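Local coordinates for protein cortical-lytic enzyme (Clostridium perfringens, PDB 5JIP) that probably cleaves the glycan strands of spore-cortex peptidoglycan as a family 25 muramidase during spore germination, at residues N10-F15 / G222-D227; L175-Y180 / K197-W202; F15-N20 / K33-I38. All coordinates share one frame; numbering follows the deposited sequence.

Contact 1 (N10-F15 / G222-D227); sequences NPLSTF and GPNSID. With MG (magnesium ion), chain E.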
loop_
_atom_site.group_PDB
_atom_site.type_symbol
_atom_site.label_atom_id
_atom_site.label_comp_id
_atom_site.label_asym_id
_atom_site.label_seq_id
_atom_site.Cartn_x
_atom_site.Cartn_y
_atom_site.Cartn_z
ATOM N N ASN A 10 17.906 -8.104 13.303
ATOM C CA ASN A 10 17.658 -9.544 13.181
ATOM C C ASN A 10 18.539 -10.129 12.077
ATOM O O ASN A 10 19.288 -9.389 11.431
ATOM C CB ASN A 10 16.173 -9.819 12.907
ATOM C CG ASN A 10 15.741 -9.388 11.520
ATOM O OD1 ASN A 10 15.927 -10.115 10.524
ATOM N ND2 ASN A 10 15.136 -8.222 11.446
ATOM N N PRO A 11 18.493 -11.440 11.830
ATOM C CA PRO A 11 19.422 -12.020 10.844
ATOM C C PRO A 11 19.272 -11.466 9.449
ATOM O O PRO A 11 20.228 -11.518 8.663
ATOM C CB PRO A 11 19.071 -13.516 10.891
ATOM C CG PRO A 11 18.664 -13.731 12.285
ATOM C CD PRO A 11 17.846 -12.493 12.630
ATOM N N LEU A 12 18.099 -10.970 9.094
ATOM C CA LEU A 12 17.918 -10.463 7.752
ATOM C C LEU A 12 18.314 -9.003 7.626
ATOM O O LEU A 12 18.280 -8.475 6.512
ATOM C CB LEU A 12 16.462 -10.621 7.296
ATOM C CG LEU A 12 16.003 -12.079 7.221
ATOM C CD1 LEU A 12 14.505 -12.146 6.926
ATOM C CD2 LEU A 12 16.811 -12.831 6.159
ATOM N N SER A 13 18.658 -8.336 8.729
ATOM C CA SER A 13 18.893 -6.902 8.662
ATOM C C SER A 13 20.019 -6.583 7.686
ATOM O O SER A 13 21.093 -7.193 7.733
ATOM C CB SER A 13 19.238 -6.344 10.044
ATOM O OG SER A 13 18.152 -6.470 10.955
ATOM N N THR A 14 19.784 -5.581 6.834
ATOM C CA THR A 14 20.846 -5.067 5.984
ATOM C C THR A 14 21.827 -4.237 6.812
ATOM O O THR A 14 21.582 -3.892 7.967
ATOM C CB THR A 14 20.273 -4.227 4.845
ATOM O OG1 THR A 14 19.409 -3.219 5.369
ATOM C CG2 THR A 14 19.485 -5.113 3.854
ATOM N N PHE A 15 22.945 -3.898 6.184
ATOM C CA PHE A 15 24.078 -3.338 6.900
ATOM C C PHE A 15 24.886 -2.442 5.978
ATOM O O PHE A 15 25.114 -2.779 4.815
ATOM C CB PHE A 15 24.943 -4.471 7.455
ATOM C CG PHE A 15 26.301 -4.031 7.923
ATOM C CD1 PHE A 15 26.508 -3.620 9.224
ATOM C CD2 PHE A 15 27.367 -4.049 7.058
ATOM C CE1 PHE A 15 27.771 -3.205 9.660
ATOM C CE2 PHE A 15 28.630 -3.652 7.477
ATOM C CZ PHE A 15 28.836 -3.242 8.782
ATOM N N GLY A 222 19.903 -1.816 8.804
ATOM C CA GLY A 222 18.779 -1.366 8.025
ATOM C C GLY A 222 17.643 -2.373 7.991
ATOM O O GLY A 222 17.638 -3.385 8.705
ATOM N N PRO A 223 16.660 -2.105 7.131
ATOM C CA PRO A 223 15.540 -3.030 6.937
ATOM C C PRO A 223 15.989 -4.401 6.445
ATOM O O PRO A 223 17.099 -4.596 5.958
ATOM C CB PRO A 223 14.674 -2.328 5.878
ATOM C CG PRO A 223 15.156 -0.919 5.827
ATOM C CD PRO A 223 16.590 -0.949 6.229
ATOM N N ASN A 224 15.072 -5.365 6.559
ATOM C CA ASN A 224 15.336 -6.715 6.091
ATOM C C ASN A 224 15.609 -6.769 4.600
ATOM O O ASN A 224 16.318 -7.672 4.133
ATOM C CB ASN A 224 14.154 -7.602 6.433
ATOM C CG ASN A 224 14.047 -7.853 7.916
ATOM O OD1 ASN A 224 14.847 -7.342 8.707
ATOM N ND2 ASN A 224 13.079 -8.659 8.305
ATOM N N SER A 225 15.047 -5.839 3.840
ATOM C CA SER A 225 15.286 -5.750 2.412
ATOM C C SER A 225 15.804 -4.372 2.040
ATOM O O SER A 225 15.277 -3.356 2.493
ATOM C CB SER A 225 14.017 -6.014 1.621
ATOM O OG SER A 225 14.290 -5.863 0.244
ATOM N N ILE A 226 16.809 -4.357 1.163
ATOM C CA ILE A 226 17.314 -3.101 0.618
ATOM C C ILE A 226 16.192 -2.338 -0.082
ATOM O O ILE A 226 16.221 -1.108 -0.167
ATOM C CB ILE A 226 18.501 -3.383 -0.326
ATOM C CG1 ILE A 226 19.098 -2.081 -0.833
ATOM C CG2 ILE A 226 18.079 -4.231 -1.507
ATOM C CD1 ILE A 226 19.828 -1.285 0.282
ATOM N N ASP A 227 15.195 -3.055 -0.602
ATOM C CA ASP A 227 14.081 -2.416 -1.283
ATOM C C ASP A 227 13.361 -1.425 -0.375
ATOM O O ASP A 227 12.855 -0.405 -0.857
ATOM C CB ASP A 227 13.091 -3.476 -1.790
ATOM C CG ASP A 227 13.709 -4.479 -2.767
ATOM O OD1 ASP A 227 14.713 -4.169 -3.391
ATOM O OD2 ASP A 227 13.146 -5.589 -2.909
HETATM MG MG MG E . 11.131 0.800 -1.365
HETATM O O HOH W 1 16.001 -5.098 10.011
HETATM O O HOH W 2 11.299 2.091 0.287
HETATM O O HOH W 3 10.917 -0.382 -3.125
#
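Thr14 meets Gly222 and Pro223 chiefly through backbone atoms, and three hydrogen bonds join them. Thr14 N donates to Pro223 O (3.0 Å), and Gly222 N donates to Thr14 O (2.8 Å). Thr14 OG1 gives a second bond to Pro223 O at 2.8 Å. That hydroxyl lies in the plane of the Pro223 carbonyl, on a lone pair, while the Thr14 amide comes from 41° above the plane. Pro223 O is thus gripped twice by one residue. With chi1 at 53°, OG1 is tucked back over the Thr14 backbone and shares the acceptor of its own amide.

A side-chain bond joins the two asparagines. Asn10 ND2 donates to Asn224 OD1 at 2.9 Å, in the carbonyl plane and on a lone pair. The two amides are turned steeply, 78° apart. Asn10 OD1 accepts from Leu12 N in an Asx turn, so both ends of the Asn10 amide are engaged. Ser13 OG accepts from Asn10 N, linking the two ends of the type I turn from Asn10 to Ser13, whose own bond runs from Ser13 N to Asn10 O. One water accepts a hydrogen bond from Ser13 OG and donates to Gly222 O and Asn224 OD1.

Van der Waals contact is slight. Leu12 CB rests against the amide carbon CG of Asn224 at 3.7 Å, and Thr14 CG2 approaches the backbone N of Ile226 at 3.9 Å.

Downstream, Asp227 O lies 2.2 Å from the magnesium ion; two waters, Met230 O, Asp258 OD2 and Asp304 OD2 complete its ligands. Asp227 N donates to Ser225 OG in an ST turn, and that hydroxyl also bonds to Asp257. Most of the joining bonds use backbone atoms, so the tie depends largely on the path of the two loops. It holds the segment leading to the metal ligand against the start of strand 15-19.

Contact 2 (L175-Y180 / K197-W202); sequences LWIAMY and KRWTMW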
loop_
_atom_site.group_PDB
_atom_site.type_symbol
_atom_site.label_atom_id
_atom_site.label_comp_id
_atom_site.label_asym_id
_atom_site.label_seq_id
_atom_site.Cartn_x
_atom_site.Cartn_y
_atom_site.Cartn_z
ATOM N N LEU A 175 12.560 6.724 10.227
ATOM C CA LEU A 175 13.507 7.056 11.288
ATOM C C LEU A 175 14.809 6.277 11.150
ATOM O O LEU A 175 14.821 5.037 11.145
ATOM C CB LEU A 175 12.908 6.788 12.670
ATOM C CG LEU A 175 13.834 7.023 13.854
ATOM C CD1 LEU A 175 14.190 8.479 13.963
ATOM C CD2 LEU A 175 13.179 6.520 15.104
ATOM N N TRP A 176 15.898 7.022 11.108
ATOM C CA TRP A 176 17.254 6.497 11.248
ATOM C C TRP A 176 17.751 6.942 12.626
ATOM O O TRP A 176 18.066 8.121 12.842
ATOM C CB TRP A 176 18.096 7.018 10.099
ATOM C CG TRP A 176 19.538 6.628 10.066
ATOM C CD1 TRP A 176 20.221 5.775 10.898
ATOM C CD2 TRP A 176 20.477 7.102 9.118
ATOM N NE1 TRP A 176 21.534 5.689 10.504
ATOM C CE2 TRP A 176 21.723 6.508 9.422
ATOM C CE3 TRP A 176 20.390 7.993 8.048
ATOM C CZ2 TRP A 176 22.878 6.784 8.690
ATOM C CZ3 TRP A 176 21.540 8.257 7.306
ATOM C CH2 TRP A 176 22.763 7.660 7.635
ATOM N N ILE A 177 17.750 6.026 13.577
ATOM C CA ILE A 177 18.027 6.387 14.960
ATOM C C ILE A 177 19.446 5.979 15.302
ATOM O O ILE A 177 19.902 4.879 14.964
ATOM C CB ILE A 177 17.026 5.763 15.949
ATOM C CG1 ILE A 177 17.241 6.386 17.333
ATOM C CG2 ILE A 177 17.146 4.241 15.962
ATOM C CD1 ILE A 177 16.161 6.049 18.339
ATOM N N ALA A 178 20.145 6.877 15.978
ATOM C CA ALA A 178 21.471 6.587 16.504
ATOM C C ALA A 178 21.353 6.262 17.988
ATOM O O ALA A 178 20.799 7.053 18.753
ATOM C CB ALA A 178 22.395 7.778 16.296
ATOM N N MET A 179 21.863 5.097 18.382
ATOM C CA MET A 179 22.023 4.731 19.780
ATOM C C MET A 179 23.213 3.791 19.844
ATOM O O MET A 179 23.123 2.649 19.380
ATOM C CB MET A 179 20.791 4.049 20.350
ATOM C CG MET A 179 20.990 3.787 21.855
ATOM S SD MET A 179 19.883 2.549 22.383
ATOM C CE MET A 179 20.671 1.085 21.701
ATOM N N TYR A 180 24.298 4.264 20.448
ATOM C CA TYR A 180 25.578 3.563 20.434
ATOM C C TYR A 180 25.684 2.610 21.622
ATOM O O TYR A 180 25.586 3.034 22.779
ATOM C CB TYR A 180 26.718 4.589 20.447
ATOM C CG TYR A 180 26.714 5.535 19.265
ATOM C CD1 TYR A 180 25.998 5.245 18.107
ATOM C CD2 TYR A 180 27.439 6.706 19.303
ATOM C CE1 TYR A 180 26.014 6.122 17.025
ATOM C CE2 TYR A 180 27.469 7.559 18.271
ATOM C CZ TYR A 180 26.758 7.285 17.122
ATOM O OH TYR A 180 26.815 8.204 16.103
ATOM N N LYS A 197 6.581 3.954 15.412
ATOM C CA LYS A 197 6.323 2.528 15.619
ATOM C C LYS A 197 7.575 1.691 15.413
ATOM O O LYS A 197 7.765 0.676 16.086
ATOM C CB LYS A 197 5.234 2.031 14.682
ATOM C CG LYS A 197 3.932 2.804 14.753
ATOM C CD LYS A 197 3.208 2.543 16.031
ATOM C CE LYS A 197 1.762 3.046 15.946
ATOM N NZ LYS A 197 1.070 2.642 14.648
ATOM N N ARG A 198 8.424 2.081 14.472
ATOM C CA ARG A 198 9.611 1.310 14.129
ATOM C C ARG A 198 10.735 2.249 13.735
ATOM O O ARG A 198 10.487 3.363 13.260
ATOM C CB ARG A 198 9.357 0.370 12.942
ATOM C CG ARG A 198 8.428 -0.750 13.203
ATOM C CD ARG A 198 8.128 -1.497 11.905
ATOM N NE ARG A 198 9.337 -2.014 11.250
ATOM C CZ ARG A 198 10.042 -3.057 11.687
ATOM N NH1 ARG A 198 9.682 -3.699 12.803
ATOM N NH2 ARG A 198 11.117 -3.457 11.010
ATOM N N TRP A 199 11.970 1.780 13.915
ATOM C CA TRP A 199 13.100 2.382 13.227
ATOM C C TRP A 199 13.300 1.719 11.875
ATOM O O TRP A 199 13.070 0.521 11.692
ATOM C CB TRP A 199 14.400 2.325 14.040
ATOM C CG TRP A 199 14.904 1.006 14.565
ATOM C CD1 TRP A 199 14.787 0.540 15.839
ATOM C CD2 TRP A 199 15.735 0.063 13.875
ATOM N NE1 TRP A 199 15.430 -0.670 15.966
ATOM C CE2 TRP A 199 16.021 -0.983 14.773
ATOM C CE3 TRP A 199 16.198 -0.032 12.574
ATOM C CZ2 TRP A 199 16.782 -2.073 14.414
ATOM C CZ3 TRP A 199 16.946 -1.131 12.216
ATOM C CH2 TRP A 199 17.224 -2.140 13.123
ATOM N N THR A 200 13.689 2.536 10.911
ATOM C CA THR A 200 14.063 2.053 9.601
ATOM C C THR A 200 15.546 1.688 9.556
ATOM O O THR A 200 15.914 0.668 8.954
ATOM C CB THR A 200 13.716 3.132 8.572
ATOM O OG1 THR A 200 12.293 3.311 8.573
ATOM C CG2 THR A 200 14.203 2.785 7.204
ATOM N N MET A 201 16.404 2.516 10.163
ATOM C CA MET A 201 17.821 2.192 10.331
ATOM C C MET A 201 18.245 2.548 11.746
ATOM O O MET A 201 17.645 3.401 12.402
ATOM C CB MET A 201 18.695 2.931 9.327
ATOM C CG MET A 201 18.485 2.489 7.900
ATOM S SD MET A 201 19.586 3.322 6.693
ATOM C CE MET A 201 21.025 3.728 7.626
ATOM N N TRP A 202 19.273 1.857 12.207
ATOM C CA TRP A 202 19.839 2.036 13.541
ATOM C C TRP A 202 21.350 2.172 13.400
ATOM O O TRP A 202 22.020 1.228 12.963
ATOM C CB TRP A 202 19.471 0.855 14.438
ATOM C CG TRP A 202 20.202 0.756 15.750
ATOM C CD1 TRP A 202 20.814 1.753 16.445
ATOM C CD2 TRP A 202 20.406 -0.448 16.512
ATOM N NE1 TRP A 202 21.371 1.250 17.618
ATOM C CE2 TRP A 202 21.145 -0.104 17.659
ATOM C CE3 TRP A 202 20.021 -1.775 16.330
ATOM C CZ2 TRP A 202 21.499 -1.046 18.619
ATOM C CZ3 TRP A 202 20.385 -2.708 17.278
ATOM C CH2 TRP A 202 21.104 -2.343 18.406
HETATM O O HOH W 4 10.869 4.354 10.687
#
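Leu175 O accepts two backbone bonds, from Thr200 N at 2.8 Å and from Met201 N at 3.1 Å. Both donors lie in its carbonyl plane. Ile177 N then donates to Met201 O at 2.9 Å. A side-chain bond follows at the other end: Trp202 NE1 donates to Met179 O at 2.9 Å. It is nearly straight, 166° at the hydrogen, and the oxygen lies close to the plane of the indole. Trp202 CG is anti to the backbone N (chi1 168°), which swings NE1 toward Met179 O. A water bridges Leu175 N and Arg198 O and also meets Thr200 OG1.

The bridges Trp176-Met201 and Ile177-Trp202 are parallel. They pair strand 175-178 with strand 201-208 in the beta barrel of the family 25 domain, which belongs to the TIM-barrel clan. Strand 147-151 pairs with strand 175-178 on its other edge.

Trp176 and Met201 share one face of the sheet and run side by side. The Met201 chain bends at its last torsion, placing CE over the indole. This CH-pi contact is 3.5 Å from CE to the centroid of the five-membered ring. Met201 SD stands above the same face at a greater distance, a Met-aromatic contact. The indole NH of Trp176 is taken by Asn220.

Ile177 and Trp202 point to the other face. Ile177 CG2 packs on Trp199 CB at 3.9 Å, and Trp202 CB lies over the Trp199 ring. Met179 CE touches Trp202 CZ2 at 3.8 Å.

Contact 3 (F15-N20 / K33-I38); sequences FGPDLN and KNSDFI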
loop_
_atom_site.group_PDB
_atom_site.type_symbol
_atom_site.label_atom_id
_atom_site.label_comp_id
_atom_site.label_asym_id
_atom_site.label_seq_id
_atom_site.Cartn_x
_atom_site.Cartn_y
_atom_site.Cartn_z
ATOM N N PHE A 15 22.945 -3.898 6.184
ATOM C CA PHE A 15 24.078 -3.338 6.900
ATOM C C PHE A 15 24.886 -2.442 5.978
ATOM O O PHE A 15 25.114 -2.779 4.815
ATOM C CB PHE A 15 24.943 -4.471 7.455
ATOM C CG PHE A 15 26.301 -4.031 7.923
ATOM C CD1 PHE A 15 26.508 -3.620 9.224
ATOM C CD2 PHE A 15 27.367 -4.049 7.058
ATOM C CE1 PHE A 15 27.771 -3.205 9.660
ATOM C CE2 PHE A 15 28.630 -3.652 7.477
ATOM C CZ PHE A 15 28.836 -3.242 8.782
ATOM N N GLY A 16 25.364 -1.327 6.513
ATOM C CA GLY A 16 26.227 -0.478 5.741
ATOM C C GLY A 16 26.705 0.723 6.518
ATOM O O GLY A 16 26.117 1.114 7.548
ATOM N N PRO A 17 27.760 1.357 6.011
ATOM C CA PRO A 17 28.324 2.526 6.679
ATOM C C PRO A 17 27.673 3.818 6.217
ATOM O O PRO A 17 27.023 3.883 5.172
ATOM C CB PRO A 17 29.792 2.473 6.235
ATOM C CG PRO A 17 29.679 1.982 4.805
ATOM C CD PRO A 17 28.591 0.933 4.859
ATOM N N ASP A 18 27.883 4.869 7.007
ATOM C CA ASP A 18 27.740 6.209 6.457
ATOM C C ASP A 18 29.085 6.916 6.537
ATOM O O ASP A 18 29.891 6.670 7.449
ATOM C CB ASP A 18 26.622 7.026 7.138
ATOM C CG ASP A 18 26.795 7.137 8.640
ATOM O OD1 ASP A 18 26.338 6.220 9.353
ATOM O OD2 ASP A 18 27.370 8.147 9.098
ATOM N N LEU A 19 29.324 7.762 5.533
ATOM C CA LEU A 19 30.639 8.331 5.236
ATOM C C LEU A 19 30.503 9.810 4.898
ATOM O O LEU A 19 29.430 10.286 4.517
ATOM C CB LEU A 19 31.305 7.625 4.041
ATOM C CG LEU A 19 31.406 6.098 4.025
ATOM C CD1 LEU A 19 31.866 5.617 2.641
ATOM C CD2 LEU A 19 32.343 5.622 5.095
ATOM N N ASN A 20 31.605 10.543 5.030
ATOM C CA ASN A 20 31.651 11.915 4.550
ATOM C C ASN A 20 33.094 12.243 4.179
ATOM O O ASN A 20 33.946 11.357 4.112
ATOM C CB ASN A 20 31.056 12.885 5.577
ATOM C CG ASN A 20 31.810 12.899 6.902
ATOM O OD1 ASN A 20 33.010 12.618 6.979
ATOM N ND2 ASN A 20 31.086 13.204 7.959
ATOM N N LYS A 33 31.400 -5.414 -1.570
ATOM C CA LYS A 33 31.323 -6.820 -1.203
ATOM C C LYS A 33 30.762 -7.037 0.189
ATOM O O LYS A 33 30.259 -8.136 0.474
ATOM C CB LYS A 33 32.709 -7.484 -1.245
ATOM C CG LYS A 33 33.335 -7.542 -2.608
ATOM C CD LYS A 33 32.524 -8.394 -3.572
ATOM C CE LYS A 33 32.285 -7.652 -4.884
ATOM N NZ LYS A 33 31.068 -6.792 -4.852
ATOM N N ASN A 34 30.821 -6.030 1.057
ATOM C CA ASN A 34 30.403 -6.219 2.436
ATOM C C ASN A 34 29.292 -5.286 2.900
ATOM O O ASN A 34 28.808 -5.460 4.021
ATOM C CB ASN A 34 31.618 -6.127 3.387
ATOM C CG ASN A 34 32.310 -4.772 3.374
ATOM O OD1 ASN A 34 31.719 -3.731 3.029
ATOM N ND2 ASN A 34 33.587 -4.779 3.762
ATOM N N SER A 35 28.851 -4.338 2.080
ATOM C CA SER A 35 27.837 -3.371 2.473
ATOM C C SER A 35 26.627 -3.477 1.557
ATOM O O SER A 35 26.777 -3.524 0.332
ATOM C CB SER A 35 28.406 -1.950 2.436
ATOM O OG SER A 35 29.536 -1.830 3.277
ATOM N N ASP A 36 25.430 -3.502 2.151
ATOM C CA ASP A 36 24.196 -3.484 1.364
ATOM C C ASP A 36 23.864 -2.097 0.852
ATOM O O ASP A 36 23.139 -1.958 -0.142
ATOM C CB ASP A 36 23.032 -3.989 2.204
ATOM C CG ASP A 36 23.216 -5.421 2.653
ATOM O OD1 ASP A 36 23.211 -6.327 1.793
ATOM O OD2 ASP A 36 23.354 -5.644 3.854
ATOM N N PHE A 37 24.371 -1.068 1.515
ATOM C CA PHE A 37 24.075 0.309 1.153
ATOM C C PHE A 37 25.192 1.159 1.723
ATOM O O PHE A 37 25.908 0.734 2.636
ATOM C CB PHE A 37 22.711 0.776 1.713
ATOM C CG PHE A 37 22.597 0.641 3.219
ATOM C CD1 PHE A 37 23.149 1.596 4.073
ATOM C CD2 PHE A 37 21.976 -0.456 3.783
ATOM C CE1 PHE A 37 23.072 1.462 5.439
ATOM C CE2 PHE A 37 21.886 -0.592 5.152
ATOM C CZ PHE A 37 22.434 0.375 5.989
ATOM N N ILE A 38 25.338 2.365 1.173
ATOM C CA ILE A 38 26.240 3.374 1.727
ATOM C C ILE A 38 25.518 4.715 1.755
ATOM O O ILE A 38 25.003 5.181 0.728
ATOM C CB ILE A 38 27.553 3.523 0.916
ATOM C CG1 ILE A 38 28.354 2.229 0.943
ATOM C CG2 ILE A 38 28.385 4.682 1.455
ATOM C CD1 ILE A 38 29.499 2.236 -0.037
#
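The first beta-alpha-beta unit of the barrel, strand 15-19, helix 28-34 and strand 38-44, is closed here where the chain leaves the helix and enters the second strand. Phe15 and Asp36 pair through two hydrogen bonds. Asp36 N donates to Phe15 O at 2.8 Å, almost in line with the carbonyl bond (C=O...N 176°). Phe15 N gives its hydrogen to Asp36 OD2 at 2.9 Å, by way of the carboxylate's anti lone pair. This second bond is more bent, 137° at the hydrogen. Asp36 thus holds both the amide and the carbonyl of one residue.

One face of the Phe37 ring lies against the Phe15-Gly16 peptide; chi1 of 57° folds the ring back against strand 15-19. Gly16 CA makes a CH-pi contact at 4.0 Å from the ring centroid. The same CA lies 3.3 Å from Phe37 O in a CA-H...O contact. That carbonyl is buried and has no conventional hydrogen-bond partner in the model.

Phe15 CD2 brings the edge of its ring to Asn34 O, 3.6 Å away. Ser35 OG donates to Asn34 OD1 and sits against Pro17 CD. Further along the strand the packing is apolar. Pro17 CG meets Ile38 CG1, and Leu19 CD1 meets Ile38 CG2 at 3.8 Å.

Ile38 also packs on Phe28 and Leu31 of helix 28-34, as Leu19 does on Phe28. Backbone hydrogen bonds of Pro17 and Leu19 with Tyr39 continue the parallel pairing, and strand 217-221 runs antiparallel along the other edge of strand 15-19.

How the contacts relate
Contact 1 touches both of the others. Contacts 1 and 3 share Phe15, and their centres are 12 Å apart. Thr14 OG1 lies 3.6 Å from Phe37 CE2, and Ile226 CD1 lies 3.4 Å from Asp36 O. Towards contact 2, Pro223 CD packs against Thr200 O at 3.2 Å. Contacts 2 and 3 meet where Met201 CE reaches Phe37 CE1 (3.8 Å) and Trp176 CZ2 reaches Asp18 OD1 (3.6 Å); both reach the same sheet. Along the chain, contacts 2 and 3 fall within the loop closed by contact 1. Contact 1 holds a magnesium ligand; the ion is about 9 Å from the side chain of Thr200 and about 12 Å from that of Phe37.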